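Local atomic coordinates of LipS lipolytic enzyme (Unidentified, PDB entry 4FBL), a protein that probably hydrolyses carboxylic ester bonds in lipids, as a thermostable lipase of the alpha/beta-hydrolase fold. Residues A132-A137 and A146-I151; M212-V217 and N242-T247. All blocks are in the same frame, centred on the assembly; numbering follows the deposited sequence.

Contact 1: residues A132-A137 and A146-I151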
loop_
_atom_site.group_PDB
_atom_site.type_symbol
_atom_site.label_atom_id
_atom_site.label_comp_id
_atom_site.label_asym_id
_atom_site.label_seq_id
_atom_site.Cartn_x
_atom_site.Cartn_y
_atom_site.Cartn_z
ATOM N N ALA C 132 -8.524 1.988 -9.784
ATOM C CA ALA C 132 -7.243 2.408 -9.129
ATOM C C ALA C 132 -6.074 2.200 -10.112
ATOM O O ALA C 132 -5.139 3.030 -10.175
ATOM C CB ALA C 132 -7.004 1.521 -7.823
ATOM N N LEU C 133 -6.161 1.116 -10.911
ATOM C CA LEU C 133 -5.239 0.911 -11.985
ATOM C C LEU C 133 -5.272 1.990 -13.103
ATOM O O LEU C 133 -4.221 2.265 -13.736
ATOM C CB LEU C 133 -5.376 -0.494 -12.577
ATOM C CG LEU C 133 -4.837 -1.657 -11.701
ATOM C CD1 LEU C 133 -5.416 -2.973 -12.191
ATOM C CD2 LEU C 133 -3.288 -1.683 -11.757
ATOM N N THR C 134 -6.456 2.533 -13.355
ATOM C CA THR C 134 -6.668 3.591 -14.321
ATOM C C THR C 134 -5.901 4.843 -13.775
ATOM O O THR C 134 -5.124 5.490 -14.522
ATOM C CB THR C 134 -8.173 3.885 -14.428
ATOM O OG1 THR C 134 -8.832 2.772 -15.017
ATOM C CG2 THR C 134 -8.477 5.114 -15.255
ATOM N N VAL C 135 -6.103 5.163 -12.484
ATOM C CA VAL C 135 -5.370 6.253 -11.824
ATOM C C VAL C 135 -3.883 5.942 -11.830
ATOM O O VAL C 135 -3.102 6.807 -12.123
ATOM C CB VAL C 135 -5.847 6.526 -10.419
ATOM C CG1 VAL C 135 -4.911 7.600 -9.729
ATOM C CG2 VAL C 135 -7.271 7.061 -10.463
ATOM N N TRP C 136 -3.486 4.714 -11.554
ATOM C CA TRP C 136 -2.071 4.383 -11.550
ATOM C C TRP C 136 -1.490 4.611 -12.931
ATOM O O TRP C 136 -0.346 5.140 -13.038
ATOM C CB TRP C 136 -1.821 2.902 -11.129
ATOM C CG TRP C 136 -0.445 2.472 -11.402
ATOM C CD1 TRP C 136 0.695 2.659 -10.591
ATOM C CD2 TRP C 136 0.004 1.743 -12.550
ATOM N NE1 TRP C 136 1.812 2.142 -11.217
ATOM C CE2 TRP C 136 1.428 1.556 -12.407
ATOM C CE3 TRP C 136 -0.650 1.222 -13.675
ATOM C CZ2 TRP C 136 2.222 0.905 -13.390
ATOM C CZ3 TRP C 136 0.136 0.572 -14.654
ATOM C CH2 TRP C 136 1.567 0.405 -14.487
ATOM N N ALA C 137 -2.190 4.177 -13.998
ATOM C CA ALA C 137 -1.500 4.285 -15.323
ATOM C C ALA C 137 -1.418 5.766 -15.809
ATOM O O ALA C 137 -0.410 6.140 -16.405
ATOM C CB ALA C 137 -2.214 3.418 -16.400
ATOM N N ALA C 146 -5.213 10.401 -23.315
ATOM C CA ALA C 146 -6.044 11.640 -23.579
ATOM C C ALA C 146 -7.161 11.854 -22.496
ATOM O O ALA C 146 -7.741 12.936 -22.370
ATOM C CB ALA C 146 -6.694 11.570 -24.998
ATOM N N GLY C 147 -7.459 10.854 -21.705
ATOM C CA GLY C 147 -8.525 10.977 -20.716
ATOM C C GLY C 147 -8.709 9.686 -19.929
ATOM O O GLY C 147 -8.351 8.595 -20.402
ATOM N N ILE C 148 -9.242 9.785 -18.704
ATOM C CA ILE C 148 -9.499 8.578 -17.923
ATOM C C ILE C 148 -10.921 8.695 -17.296
ATOM O O ILE C 148 -11.391 9.810 -17.041
ATOM C CB ILE C 148 -8.430 8.293 -16.761
ATOM C CG1 ILE C 148 -8.282 9.519 -15.869
ATOM C CG2 ILE C 148 -7.030 7.909 -17.342
ATOM C CD1 ILE C 148 -7.719 9.285 -14.385
ATOM N N MET C 149 -11.528 7.526 -17.020
ATOM C CA MET C 149 -12.847 7.460 -16.392
ATOM C C MET C 149 -12.798 6.386 -15.269
ATOM O O MET C 149 -13.321 5.339 -15.427
ATOM C CB MET C 149 -13.860 7.044 -17.467
ATOM C CG MET C 149 -13.809 8.010 -18.751
ATOM S SD MET C 149 -12.687 7.294 -20.033
ATOM C CE MET C 149 -13.871 6.316 -20.893
ATOM N N PRO C 150 -12.139 6.671 -14.141
ATOM C CA PRO C 150 -12.226 5.695 -13.047
ATOM C C PRO C 150 -13.666 5.607 -12.442
ATOM O O PRO C 150 -14.352 6.602 -12.183
ATOM C CB PRO C 150 -11.185 6.210 -12.059
ATOM C CG PRO C 150 -11.192 7.767 -12.261
ATOM C CD PRO C 150 -11.543 7.955 -13.733
ATOM N N ILE C 151 -14.110 4.385 -12.226
ATOM C CA ILE C 151 -15.434 4.119 -11.715
ATOM C C ILE C 151 -15.311 3.429 -10.349
ATOM O O ILE C 151 -14.779 2.318 -10.263
ATOM C CB ILE C 151 -16.150 3.148 -12.677
ATOM C CG1 ILE C 151 -16.233 3.753 -14.114
ATOM C CG2 ILE C 151 -17.586 2.927 -12.202
ATOM C CD1 ILE C 151 -16.773 2.745 -15.202
#
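In the beta-alpha-beta unit made of strand 121-127, helix 129-140 and strand 147-151, Thr134 and Val135 of the helix pack against Ile148 and Pro150 of the returning strand. The short axes of helix 132-137 and strand 147-151 run nearly antiparallel, at 151°, and approach to 7.7 Å, a close fit with Thr134 at its centre. Its CG2 methyl rests 3.5 Å from CB of Ile148, near the root of that side chain, and lies a little farther, 3.8 Å, from CG2 of the same isoleucine. The two side chains run alongside one another, pointing opposite ways. This methyl also reaches along the strand backbone and lies 4.1 Å from N of Pro150.

The torsion of Thr134 sorts its two branches. With chi1 at -68°, CG2 lies opposite the backbone N and is offered to the strand, while OG1 turns back along the helix and hydrogen-bonds to the carbonyl O of Gly130, one turn earlier. The hydroxyl is thus satisfied within the helix, and the strand meets an apolar methyl. Beside this pair, CG2 of Val135 comes to 4.3 Å from CB of Pro150, a looser apolar contact. No hydrogen bond crosses between the segments. The strand's backbone is instead engaged in the sheet: that of Ile148 is hydrogen-bonded to Pro220 and Leu222, that of Met149 to Met124. The side chain of Met149 leaves from the far face of the strand to pack on helix 267-279, so strand 147-151 has a helix packed on each face. Gly130 belongs to a GxSxG sequence with Ser128, consistent with a nucleophile elbow at the turn into this helix; the packing belongs to the beta-alpha-beta crossover that follows, as in alpha/beta hydrolases.

Contact 2: residues M212-V217 and N242-T247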
loop_
_atom_site.group_PDB
_atom_site.type_symbol
_atom_site.label_atom_id
_atom_site.label_comp_id
_atom_site.label_asym_id
_atom_site.label_seq_id
_atom_site.Cartn_x
_atom_site.Cartn_y
_atom_site.Cartn_z
ATOM N N MET C 212 -0.812 7.845 -4.090
ATOM C CA MET C 212 0.425 8.662 -4.018
ATOM C C MET C 212 0.811 9.339 -5.397
ATOM O O MET C 212 1.410 10.435 -5.434
ATOM C CB MET C 212 1.576 7.764 -3.539
ATOM C CG MET C 212 2.772 8.613 -2.928
ATOM S SD MET C 212 4.122 7.641 -2.269
ATOM C CE MET C 212 3.196 6.478 -1.161
ATOM N N LEU C 213 0.432 8.694 -6.523
ATOM C CA LEU C 213 0.559 9.301 -7.860
ATOM C C LEU C 213 -0.429 10.425 -8.268
ATOM O O LEU C 213 -0.192 11.129 -9.265
ATOM C CB LEU C 213 0.426 8.211 -8.890
ATOM C CG LEU C 213 1.564 7.240 -8.944
ATOM C CD1 LEU C 213 1.278 6.027 -9.928
ATOM C CD2 LEU C 213 2.827 7.949 -9.454
ATOM N N LEU C 214 -1.524 10.606 -7.534
ATOM C CA LEU C 214 -2.536 11.520 -7.925
ATOM C C LEU C 214 -2.042 12.893 -8.478
ATOM O O LEU C 214 -2.538 13.325 -9.493
ATOM C CB LEU C 214 -3.520 11.720 -6.778
ATOM C CG LEU C 214 -4.625 10.652 -6.565
ATOM C CD1 LEU C 214 -5.370 10.795 -5.188
ATOM C CD2 LEU C 214 -5.645 10.655 -7.681
ATOM N N PRO C 215 -1.095 13.605 -7.788
ATOM C CA PRO C 215 -0.625 14.941 -8.244
ATOM C C PRO C 215 -0.034 14.847 -9.678
ATOM O O PRO C 215 -0.076 15.780 -10.458
ATOM C CB PRO C 215 0.515 15.263 -7.218
ATOM C CG PRO C 215 -0.081 14.598 -5.917
ATOM C CD PRO C 215 -0.474 13.224 -6.499
ATOM N N ARG C 216 0.470 13.702 -10.046
ATOM C CA ARG C 216 0.984 13.494 -11.394
ATOM C C ARG C 216 -0.021 13.241 -12.497
ATOM O O ARG C 216 0.335 13.314 -13.695
ATOM C CB ARG C 216 1.876 12.306 -11.389
ATOM C CG ARG C 216 3.304 12.537 -10.967
ATOM C CD ARG C 216 3.822 11.141 -10.943
ATOM N NE ARG C 216 5.216 11.060 -11.244
ATOM C CZ ARG C 216 5.799 10.476 -12.285
ATOM N NH1 ARG C 216 5.161 9.852 -13.270
ATOM N NH2 ARG C 216 7.121 10.532 -12.279
ATOM N N VAL C 217 -1.263 12.956 -12.136
ATOM C CA VAL C 217 -2.309 12.744 -13.171
ATOM C C VAL C 217 -2.715 14.105 -13.720
ATOM O O VAL C 217 -3.122 14.936 -12.934
ATOM C CB VAL C 217 -3.592 12.097 -12.607
ATOM C CG1 VAL C 217 -4.633 11.996 -13.706
ATOM C CG2 VAL C 217 -3.279 10.707 -12.017
ATOM N N ASN C 242 -10.083 15.888 -5.715
ATOM C CA ASN C 242 -9.307 16.906 -5.020
ATOM C C ASN C 242 -7.792 16.719 -5.166
ATOM O O ASN C 242 -7.096 17.669 -4.985
ATOM C CB ASN C 242 -9.637 16.876 -3.507
ATOM C CG ASN C 242 -11.031 17.341 -3.183
ATOM O OD1 ASN C 242 -11.594 18.269 -3.820
ATOM N ND2 ASN C 242 -11.599 16.724 -2.131
ATOM N N GLY C 243 -7.294 15.502 -5.445
ATOM C CA GLY C 243 -5.863 15.235 -5.533
ATOM C C GLY C 243 -5.183 15.236 -6.900
ATOM O O GLY C 243 -3.951 15.364 -6.981
ATOM N N ILE C 244 -5.945 15.110 -7.995
ATOM C CA ILE C 244 -5.295 15.111 -9.284
ATOM C C ILE C 244 -4.870 16.497 -9.721
ATOM O O ILE C 244 -5.495 17.501 -9.373
ATOM C CB ILE C 244 -6.247 14.602 -10.444
ATOM C CG1 ILE C 244 -7.599 15.351 -10.420
ATOM C CG2 ILE C 244 -6.394 13.110 -10.385
ATOM C CD1 ILE C 244 -8.445 15.025 -11.686
ATOM N N GLY C 245 -3.873 16.537 -10.589
ATOM C CA GLY C 245 -3.351 17.802 -11.130
ATOM C C GLY C 245 -4.085 18.203 -12.380
ATOM O O GLY C 245 -3.828 19.281 -12.888
ATOM N N SER C 246 -5.013 17.357 -12.895
ATOM C CA SER C 246 -5.820 17.705 -14.089
ATOM C C SER C 246 -6.559 19.027 -14.008
ATOM O O SER C 246 -7.227 19.320 -13.022
ATOM C CB SER C 246 -6.825 16.584 -14.390
ATOM O OG SER C 246 -6.148 15.333 -14.238
ATOM N N THR C 247 -6.521 19.832 -15.056
ATOM C CA THR C 247 -7.307 21.083 -15.020
ATOM C C THR C 247 -8.728 20.777 -15.498
ATOM O O THR C 247 -9.662 21.469 -15.150
ATOM C CB THR C 247 -6.645 22.211 -15.839
ATOM O OG1 THR C 247 -6.731 21.877 -17.213
ATOM C CG2 THR C 247 -5.138 22.303 -15.549
#
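Leu214 and Ile244 bring their backbones to a CA-CA separation of 4.7 Å where the chain leaves helices 200-213 and 235-243. In this alpha/beta-hydrolase fold each of these ends leads toward a strand of the central sheet, 221-226 and 249-254 respectively. Residues 214-216 form a 3-10 turn, and Ile244 is the first residue after its helix to abandon helical backbone angles. The carbonyl O of Leu214 accepts a hydrogen bond from N of Val217, 3.0 Å away, and is also approached by CA of Ile244 at 3.3 Å, in a CA-H...O contact with a nearly straight angle of 167° at the hydrogen. Farther along, N of Gly245 gives a weak, bent hydrogen bond to O of Val217, 2.9 Å long with an angle of 129°. Gly243 and Gly245 carry no side chains, so the two backbones can run this close together.

The side-chain part centres on Ile244. With chi1 at 51°, CG1 sits over its own backbone, flanked by N and C, which turns the CG2 methyl to the contact. That methyl meets CD2 of Leu214 at 3.7 Å and CB of Val217 at the same distance, 3.7 Å. Pro215 lies at the exposed edge, its ring beside O of Gly243, and packs on Pro160 of the second subunit. Ser246 hydrogen-bonds through its hydroxyl to O of Cys219, and that same OG lies 3.7 Å from CG1 of Val217.

Following the chain from the N terminus, contact 1 closes first, as strand 147-151 returns against helix 129-140, with eight residues between its two segments, the first three still helical. Contact 2 then opens at the end of helix 200-213 and closes where helix 235-243 ends, with strand 221-226 in the loop of 24 residues between. The two are in series, neither nesting nor crossing, yet their centres are only 11 Å apart and they touch. CD1 of Trp136 packs on CD1 of Leu213 at 3.5 Å, and CG1 of Val135 on CD2 of Leu214 at 3.8 Å. Helix 129-140 therefore packs against both strand 147-151 and the end of helix 200-213.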